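Local coordinates for tubulin-like protein CetZ (Methanosaeta thermophila, PDB 3ZID), which binds and probably hydrolyses GTP as a tubulin/FtsZ-like cytoskeletal protein, and is thought to take part in controlling archaeal cell shape, at residues A[5-10]-A[44-49]; A[12-17]-A[53-58]; A[16-21]-A[59-64]. One frame throughout, in Å; residues are numbered along the deposited sequence.

In the fold
All three contacts lie in the GTPase domain and join parts of the first beta-alpha-beta unit to each other and to the helix and loop that follow it. Contact 1 is the buried one: strands 3-9 and 42-49 pair in parallel inside the sheet, held by backbone hydrogen bonds and aliphatic side chains. Contacts 2 and 3 both use helix 10-30, sharing Ile16 and Leu17, and are only partly buried. Contact 2, beside the nucleotide, sets helix 10-30 against the short helix 52-56 through van der Waals contacts and a water; contact 3, further along, has direct hydrogen bonds between Asp18 and Asn21 and a loop. Asn14 of contact 2 bonds to Ile48 and Asn49 of contact 1.

Contact 1. Residues A[5-10]-A[44-49]; sequences LMLGVG and ETIAIN. With GDP (guanosine-5'-diphosphate), chain C.
Glu44 O takes the shortest hydrogen bond of this pair of strands, from Met6 N at 2.7 Å. The bond is nearly straight, 167° at the hydrogen, and CA of Leu5 adds a C-H...O contact to the same oxygen. From there the ladder climbs in the regular parallel pattern. Ile46 N gives to Met6 O, Gly8 N to Ile46 O, Ile48 N to Gly8 O, and Gly10 N closes it on Ile48 O at 2.9 Å.

On one face of the sheet Leu5, Leu7 and Val9 share their side with Glu44, Ile46 and Ile48. Leu7 and Ile46 lie alongside each other and point the same way, with Leu7 CD2 3.9 Å from Ile46 CB. The CD2 branch also approaches Ile48 CD1, at 4.3 Å. Leu5 reaches across because its CG stands opposite the backbone N (chi1 176°), which brings CD1 within 3.9 Å of Glu44 CB. Glu44 itself bends away at its second torsion, and its carboxylate is bound by Arg42 and Arg100.

These are neighbouring strands of the Rossmann-like GTPase sheet, joined by a right-handed crossover through helix 10-30. Helices 79-98 and 117-131 cover the leucine face, while helix 10-30 packs on the face of Met6, Thr45 and Ala47.

At the C-terminal ends, where the nucleotide sits, the Asn49 amide comes up to Gly10, its ND2 3.4 Å from Gly10 C; that ND2 is hydrogen-bonded to Asn14 OD1. Gly10 has a positive phi (83°), and its CA lies 3.6 Å from GDP O2B; a CB at this place would run into the beta-phosphate oxygen O1B.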
# COMPACT_ATOMS: atom_id res chain seq x y z
N LEU A 5 -0.65 15.07 -4.27
CA LEU A 5 -0.18 14.38 -5.45
C LEU A 5 -0.36 12.89 -5.23
O LEU A 5 0.04 12.36 -4.18
CB LEU A 5 1.30 14.70 -5.71
CG LEU A 5 1.97 13.96 -6.87
CD1 LEU A 5 1.30 14.31 -8.19
CD2 LEU A 5 3.46 14.29 -6.94
N MET A 6 -0.98 12.21 -6.18
CA MET A 6 -1.06 10.74 -6.11
C MET A 6 -0.37 10.12 -7.31
O MET A 6 -0.67 10.47 -8.45
CB MET A 6 -2.50 10.28 -6.00
CG MET A 6 -3.20 10.93 -4.81
SD MET A 6 -4.87 10.35 -4.56
CE MET A 6 -4.57 8.77 -3.78
N LEU A 7 0.58 9.23 -7.03
CA LEU A 7 1.42 8.58 -8.05
C LEU A 7 1.16 7.08 -8.02
O LEU A 7 1.48 6.42 -7.02
CB LEU A 7 2.89 8.81 -7.72
CG LEU A 7 3.30 10.27 -7.64
CD1 LEU A 7 4.76 10.41 -7.23
CD2 LEU A 7 3.05 10.93 -8.98
N GLY A 8 0.60 6.54 -9.09
CA GLY A 8 0.34 5.12 -9.16
C GLY A 8 1.41 4.47 -10.03
O GLY A 8 1.44 4.69 -11.23
N VAL A 9 2.29 3.68 -9.42
CA VAL A 9 3.51 3.20 -10.10
C VAL A 9 3.44 1.70 -10.35
O VAL A 9 3.20 0.91 -9.43
CB VAL A 9 4.74 3.53 -9.25
CG1 VAL A 9 6.04 3.20 -9.98
CG2 VAL A 9 4.69 5.01 -8.84
N GLY A 10 3.63 1.30 -11.60
CA GLY A 10 3.51 -0.11 -11.95
C GLY A 10 2.05 -0.46 -12.18
O GLY A 10 1.17 0.37 -11.96
N GLU A 44 -3.74 15.96 -7.81
CA GLU A 44 -3.14 15.54 -9.07
C GLU A 44 -2.82 14.05 -9.05
O GLU A 44 -2.40 13.50 -8.03
CB GLU A 44 -1.87 16.34 -9.35
CG GLU A 44 -2.10 17.84 -9.44
CD GLU A 44 -2.57 18.30 -10.81
OE1 GLU A 44 -2.78 17.44 -11.69
OE2 GLU A 44 -2.75 19.51 -11.00
N THR A 45 -3.03 13.40 -10.18
CA THR A 45 -2.79 11.99 -10.28
C THR A 45 -1.92 11.71 -11.48
O THR A 45 -2.19 12.23 -12.57
CB THR A 45 -4.11 11.21 -10.41
OG1 THR A 45 -4.77 11.58 -11.62
CG2 THR A 45 -5.02 11.50 -9.22
N ILE A 46 -0.88 10.91 -11.29
CA ILE A 46 -0.08 10.45 -12.41
C ILE A 46 0.10 8.95 -12.30
O ILE A 46 0.54 8.46 -11.28
CB ILE A 46 1.31 11.09 -12.45
CG1 ILE A 46 1.19 12.61 -12.41
CG2 ILE A 46 2.05 10.68 -13.74
CD1 ILE A 46 2.52 13.28 -12.27
N ALA A 47 -0.30 8.24 -13.35
CA ALA A 47 -0.06 6.82 -13.45
C ALA A 47 1.27 6.63 -14.19
O ALA A 47 1.42 7.04 -15.33
CB ALA A 47 -1.17 6.16 -14.20
N ILE A 48 2.23 5.98 -13.53
CA ILE A 48 3.54 5.79 -14.13
C ILE A 48 3.76 4.29 -14.38
O ILE A 48 3.49 3.46 -13.51
CB ILE A 48 4.63 6.39 -13.22
CG1 ILE A 48 4.26 7.84 -12.86
CG2 ILE A 48 6.01 6.32 -13.89
CD1 ILE A 48 5.13 8.50 -11.81
N ASN A 49 4.25 3.96 -15.58
CA ASN A 49 4.51 2.58 -15.96
C ASN A 49 5.52 2.45 -17.10
O ASN A 49 5.64 3.33 -17.94
CB ASN A 49 3.21 1.87 -16.35
CG ASN A 49 3.21 0.40 -15.99
OD1 ASN A 49 4.24 -0.29 -16.08
ND2 ASN A 49 2.06 -0.10 -15.55
PB GDP C . 4.86 -4.12 -11.92
O1B GDP C . 5.15 -3.12 -10.82
O2B GDP C . 3.98 -3.48 -12.98
O3B GDP C . 6.19 -4.56 -12.52
O3A GDP C . 4.17 -5.43 -11.30
PA GDP C . 2.73 -5.41 -10.59
O1A GDP C . 1.72 -6.09 -11.44
O2A GDP C . 2.29 -4.02 -10.16
O5' GDP C . 3.08 -6.24 -9.28
C5' GDP C . 2.54 -7.54 -9.13
C4' GDP C . 1.96 -7.64 -7.73
O4' GDP C . 0.86 -6.72 -7.64
C3' GDP C . 1.39 -9.02 -7.53
O3' GDP C . 1.43 -9.27 -6.12
C2' GDP C . -0.03 -8.86 -8.00
O2' GDP C . -0.86 -9.81 -7.34
C1' GDP C . -0.36 -7.46 -7.54
N9 GDP C . -1.31 -6.73 -8.39
C8 GDP C . -1.24 -6.54 -9.72
N7 GDP C . -2.27 -5.77 -10.14
C5 GDP C . -3.01 -5.46 -9.04
C6 GDP C . -4.21 -4.67 -8.76
O6 GDP C . -4.82 -4.12 -9.69
N1 GDP C . -4.63 -4.60 -7.50
C2 GDP C . -3.99 -5.20 -6.49
N2 GDP C . -4.50 -5.07 -5.25
N3 GDP C . -2.88 -5.95 -6.65
C4 GDP C . -2.36 -6.09 -7.89

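Contact 2. Residues A[12-17]-A[53-58]; sequences CGNRIL and NDLKEL. With GDP (guanosine-5'-diphosphate), chain C.
Leu58 meets Asn14 with its branch end: the CD2 methyl rests against Asn14 CB at 3.9 Å and against Asn14 O at 3.7 Å, touching the helix backbone as well as the side chain. Further out, the Asn14 side chain crosses that of Asp54 at about a right angle, with the amide and carboxylate planes 75° apart, and that of Leu55 obliquely. Its OD1 faces Asp54 CB rather than the carboxylate, and the same oxygen meets Leu55 CD2 at 3.7 Å. With chi1 at -70°, CG lies beside the backbone N, and the amide is directed to strand 42-49, where OD1 accepts from Asn49 and ND2 gives to Ile48 O.

Arg15 runs a different course. Extended from CG to NE, it passes the guanine of GDP with CD 3.0 Å from O6, a close approach, and holds its guanidinium edge toward N7. Its NE gives a hydrogen bond to a water at 2.8 Å, and that water donates to Glu57 OE1. Cys12 marks the nucleotide side of the helix, its backbone N bonded to GDP O2A at an angle of 169°. Cys12 to Arg15 belong to the GTP-binding site and form part of the wall of the tubulin/FtsZ nucleotide pocket, at the N-terminal part of helix 10-30.

Between the two segments themselves no direct hydrogen bond crosses: they meet by van der Waals contacts and through the water. Arg15 NH2 and Glu57 OE1 are 4.3 Å apart, so their opposite charges probably attract at a distance, with the water carrying the polar link.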
# COMPACT_ATOMS: atom_id res chain seq x y z
N CYS A 12 -0.20 -2.47 -10.60
CA CYS A 12 -1.05 -2.42 -9.42
C CYS A 12 -1.29 -0.96 -9.01
O CYS A 12 -2.43 -0.53 -8.85
CB CYS A 12 -0.42 -3.22 -8.28
SG CYS A 12 -1.27 -3.06 -6.70
N GLY A 13 -0.20 -0.19 -8.88
CA GLY A 13 -0.29 1.23 -8.59
C GLY A 13 -1.16 1.96 -9.61
O GLY A 13 -1.98 2.78 -9.23
N ASN A 14 -0.99 1.67 -10.90
CA ASN A 14 -1.84 2.27 -11.94
C ASN A 14 -3.33 2.00 -11.72
O ASN A 14 -4.18 2.90 -11.82
CB ASN A 14 -1.53 1.71 -13.33
CG ASN A 14 -0.18 2.14 -13.89
OD1 ASN A 14 0.22 1.63 -14.94
ND2 ASN A 14 0.54 3.03 -13.21
N ARG A 15 -3.66 0.74 -11.45
CA ARG A 15 -5.04 0.34 -11.31
C ARG A 15 -5.68 0.93 -10.06
O ARG A 15 -6.85 1.26 -10.05
CB ARG A 15 -5.19 -1.18 -11.34
CG ARG A 15 -5.08 -1.80 -12.74
CD ARG A 15 -5.04 -3.30 -12.57
NE ARG A 15 -4.89 -4.06 -13.79
CZ ARG A 15 -4.38 -5.29 -13.82
NH1 ARG A 15 -3.99 -5.87 -12.69
NH2 ARG A 15 -4.27 -5.93 -14.98
N ILE A 16 -4.90 1.07 -8.99
CA ILE A 16 -5.43 1.72 -7.80
C ILE A 16 -5.70 3.20 -8.07
O ILE A 16 -6.72 3.72 -7.69
CB ILE A 16 -4.50 1.56 -6.60
CG1 ILE A 16 -4.51 0.10 -6.16
CG2 ILE A 16 -4.97 2.44 -5.44
CD1 ILE A 16 -3.42 -0.23 -5.13
N LEU A 17 -4.78 3.85 -8.77
CA LEU A 17 -4.96 5.24 -9.11
C LEU A 17 -6.22 5.45 -9.97
O LEU A 17 -6.96 6.41 -9.77
CB LEU A 17 -3.74 5.76 -9.85
CG LEU A 17 -3.81 7.27 -10.10
CD1 LEU A 17 -4.08 8.00 -8.78
CD2 LEU A 17 -2.52 7.76 -10.65
N ASN A 53 0.95 -1.04 -22.48
CA ASN A 53 -0.34 -1.77 -22.44
C ASN A 53 -1.12 -1.50 -21.16
O ASN A 53 -2.33 -1.36 -21.20
CB ASN A 53 -0.16 -3.28 -22.63
CG ASN A 53 0.00 -3.66 -24.08
OD1 ASN A 53 -0.39 -2.92 -24.98
ND2 ASN A 53 0.58 -4.83 -24.32
N ASP A 54 -0.42 -1.48 -20.03
CA ASP A 54 -1.04 -1.19 -18.74
C ASP A 54 -1.68 0.19 -18.73
O ASP A 54 -2.80 0.35 -18.25
CB ASP A 54 -0.04 -1.28 -17.59
CG ASP A 54 0.63 -2.64 -17.49
OD1 ASP A 54 0.26 -3.55 -18.26
OD2 ASP A 54 1.52 -2.80 -16.63
N LEU A 55 -0.96 1.19 -19.23
CA LEU A 55 -1.48 2.56 -19.25
C LEU A 55 -2.66 2.67 -20.20
O LEU A 55 -3.60 3.42 -19.94
CB LEU A 55 -0.38 3.54 -19.64
CG LEU A 55 0.81 3.62 -18.69
CD1 LEU A 55 1.97 4.32 -19.38
CD2 LEU A 55 0.44 4.36 -17.41
N LYS A 56 -2.62 1.89 -21.27
CA LYS A 56 -3.71 1.88 -22.25
C LYS A 56 -5.00 1.36 -21.65
O LYS A 56 -6.08 1.86 -21.96
CB LYS A 56 -3.32 1.05 -23.47
CG LYS A 56 -2.40 1.78 -24.43
CD LYS A 56 -1.82 0.83 -25.47
CE LYS A 56 -2.90 0.09 -26.25
NZ LYS A 56 -2.32 -0.74 -27.35
N GLU A 57 -4.89 0.34 -20.80
CA GLU A 57 -6.06 -0.27 -20.17
C GLU A 57 -6.71 0.60 -19.10
O GLU A 57 -7.77 0.24 -18.59
CB GLU A 57 -5.70 -1.63 -19.58
CG GLU A 57 -5.21 -2.68 -20.57
CD GLU A 57 -4.44 -3.81 -19.90
OE1 GLU A 57 -4.94 -4.38 -18.91
OE2 GLU A 57 -3.32 -4.12 -20.36
N LEU A 58 -6.09 1.71 -18.72
CA LEU A 58 -6.70 2.59 -17.73
C LEU A 58 -7.91 3.25 -18.36
O LEU A 58 -7.92 3.52 -19.56
CB LEU A 58 -5.69 3.62 -17.22
CG LEU A 58 -4.45 3.04 -16.52
CD1 LEU A 58 -3.56 4.13 -15.96
CD2 LEU A 58 -4.83 2.04 -15.41
PB GDP C . 4.86 -4.12 -11.92
O1B GDP C . 5.15 -3.12 -10.82
O2B GDP C . 3.98 -3.48 -12.98
O3B GDP C . 6.19 -4.56 -12.52
O3A GDP C . 4.17 -5.43 -11.30
PA GDP C . 2.73 -5.41 -10.59
O1A GDP C . 1.72 -6.09 -11.44
O2A GDP C . 2.29 -4.02 -10.16
O5' GDP C . 3.08 -6.24 -9.28
C5' GDP C . 2.54 -7.54 -9.13
C4' GDP C . 1.96 -7.64 -7.73
O4' GDP C . 0.86 -6.72 -7.64
C3' GDP C . 1.39 -9.02 -7.53
O3' GDP C . 1.43 -9.27 -6.12
C2' GDP C . -0.03 -8.86 -8.00
O2' GDP C . -0.86 -9.81 -7.34
C1' GDP C . -0.36 -7.46 -7.54
N9 GDP C . -1.31 -6.73 -8.39
C8 GDP C . -1.24 -6.54 -9.72
N7 GDP C . -2.27 -5.77 -10.14
C5 GDP C . -3.01 -5.46 -9.04
C6 GDP C . -4.21 -4.67 -8.76
O6 GDP C . -4.82 -4.12 -9.69
N1 GDP C . -4.63 -4.60 -7.50
C2 GDP C . -3.99 -5.20 -6.49
N2 GDP C . -4.50 -5.07 -5.25
N3 GDP C . -2.88 -5.95 -6.65
C4 GDP C . -2.36 -6.09 -7.89
O HOH W 1 -6.17 -3.68 -16.20

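Contact 3. Residues A[16-21]-A[59-64]; sequences ILDAVN and KFTAAK
Asp18 grips Lys59, Phe60 and Thr61 through both carboxylate oxygens. OD2 accepts from Lys59 N at 2.9 Å, and OD1 from Phe60 N at the same distance. Both successive N-H groups approach on the syn side, somewhat out of the carboxylate plane. The straighter of the two bonds is that of Lys59, 165° at the hydrogen. OD1 takes a further bond, from Thr61 OG1 at 2.7 Å, and this donor arrives on the anti side, 21° out of the carboxylate plane. CG of Asp18 is turned away from the backbone N (chi1 -151°), carrying the carboxylate out from the helix to the loop.

The remaining hydrogen bond runs in the other direction. Asn21, one helical turn further on, gives its ND2 to Thr61 OG1 at 3.0 Å, with the hydroxyl lying in the amide plane. Thr61 OG1 thus relays between the two helix residues, donating to the aspartate and accepting from the asparagine. ND2 has a second, weak bond to Thr45 OG1 on strand 42-49.

Packing contacts fill in around this network. Asn21 CB sits against Phe60 O at 3.3 Å. The Phe60 ring turns its edge to the carboxylate, CD2 being 3.7 Å from Asp18 OD2, while Phe60 CB lies near OD1.

The joined parts are helix 10-30 and the loop that leads from helix 52-56 to strand 66-68, an edge strand of the parallel GTPase sheet. Lys59 extends its chain away, its NZ 6.9 Å from Asp18 OD2, and forms no salt bridge with it. The aspartate charge is met instead by two N-H groups and a hydroxyl, which would be expected to stabilise its ionised form.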
# COMPACT_ATOMS: atom_id res chain seq x y z
N ILE A 16 -4.90 1.07 -8.99
CA ILE A 16 -5.43 1.72 -7.80
C ILE A 16 -5.70 3.20 -8.07
O ILE A 16 -6.72 3.72 -7.69
CB ILE A 16 -4.50 1.56 -6.60
CG1 ILE A 16 -4.51 0.10 -6.16
CG2 ILE A 16 -4.97 2.44 -5.44
CD1 ILE A 16 -3.42 -0.23 -5.13
N LEU A 17 -4.78 3.85 -8.77
CA LEU A 17 -4.96 5.24 -9.11
C LEU A 17 -6.22 5.45 -9.97
O LEU A 17 -6.96 6.41 -9.77
CB LEU A 17 -3.74 5.76 -9.85
CG LEU A 17 -3.81 7.27 -10.10
CD1 LEU A 17 -4.08 8.00 -8.78
CD2 LEU A 17 -2.52 7.76 -10.65
N ASP A 18 -6.44 4.54 -10.91
CA ASP A 18 -7.62 4.56 -11.76
C ASP A 18 -8.90 4.42 -10.94
O ASP A 18 -9.87 5.15 -11.18
CB ASP A 18 -7.54 3.45 -12.81
CG ASP A 18 -8.27 3.80 -14.09
OD1 ASP A 18 -8.22 4.98 -14.50
OD2 ASP A 18 -8.87 2.88 -14.70
N ALA A 19 -8.90 3.54 -9.94
CA ALA A 19 -10.06 3.43 -9.03
C ALA A 19 -10.28 4.71 -8.25
O ALA A 19 -11.42 5.06 -7.95
CB ALA A 19 -9.91 2.25 -8.06
N VAL A 20 -9.19 5.38 -7.89
CA VAL A 20 -9.27 6.67 -7.21
C VAL A 20 -9.95 7.70 -8.11
O VAL A 20 -10.87 8.40 -7.68
CB VAL A 20 -7.89 7.18 -6.74
CG1 VAL A 20 -7.96 8.66 -6.39
CG2 VAL A 20 -7.40 6.36 -5.55
N ASN A 21 -9.52 7.78 -9.36
CA ASN A 21 -10.11 8.69 -10.33
C ASN A 21 -11.57 8.35 -10.61
O ASN A 21 -12.42 9.24 -10.74
CB ASN A 21 -9.29 8.69 -11.63
CG ASN A 21 -7.99 9.47 -11.49
OD1 ASN A 21 -7.94 10.47 -10.78
ND2 ASN A 21 -6.94 9.00 -12.15
N LYS A 59 -8.94 3.52 -17.56
CA LYS A 59 -10.23 3.92 -18.11
C LYS A 59 -10.79 5.22 -17.56
O LYS A 59 -11.65 5.81 -18.18
CB LYS A 59 -11.26 2.81 -17.87
CG LYS A 59 -10.91 1.49 -18.52
CD LYS A 59 -11.77 0.35 -17.97
CE LYS A 59 -11.36 -0.99 -18.57
NZ LYS A 59 -12.25 -2.10 -18.12
N PHE A 60 -10.28 5.68 -16.43
CA PHE A 60 -10.82 6.88 -15.79
C PHE A 60 -9.71 7.91 -15.56
O PHE A 60 -9.88 8.91 -14.87
CB PHE A 60 -11.54 6.51 -14.49
CG PHE A 60 -12.65 5.49 -14.67
CD1 PHE A 60 -13.93 5.88 -14.99
CD2 PHE A 60 -12.38 4.13 -14.54
CE1 PHE A 60 -14.95 4.93 -15.17
CE2 PHE A 60 -13.38 3.19 -14.73
CZ PHE A 60 -14.67 3.59 -15.05
N THR A 61 -8.56 7.66 -16.18
CA THR A 61 -7.41 8.53 -16.00
C THR A 61 -7.12 9.24 -17.30
O THR A 61 -6.93 8.60 -18.32
CB THR A 61 -6.16 7.71 -15.57
OG1 THR A 61 -6.46 7.01 -14.36
CG2 THR A 61 -4.96 8.61 -15.33
N ALA A 62 -7.07 10.57 -17.24
CA ALA A 62 -6.79 11.38 -18.43
C ALA A 62 -5.44 11.05 -19.07
O ALA A 62 -4.48 10.70 -18.38
CB ALA A 62 -6.87 12.85 -18.08
N ALA A 63 -5.36 11.20 -20.39
CA ALA A 63 -4.16 10.86 -21.16
C ALA A 63 -2.94 11.62 -20.67
O ALA A 63 -1.83 11.09 -20.65
CB ALA A 63 -4.39 11.14 -22.63
N LYS A 64 -3.15 12.86 -20.24
CA LYS A 64 -2.06 13.67 -19.70
C LYS A 64 -1.52 13.13 -18.38
O LYS A 64 -0.43 13.51 -17.95
CB LYS A 64 -2.53 15.10 -19.49
CG LYS A 64 -3.81 15.20 -18.68
CD LYS A 64 -4.12 16.65 -18.35
CE LYS A 64 -3.33 17.14 -17.14
NZ LYS A 64 -3.97 16.73 -15.86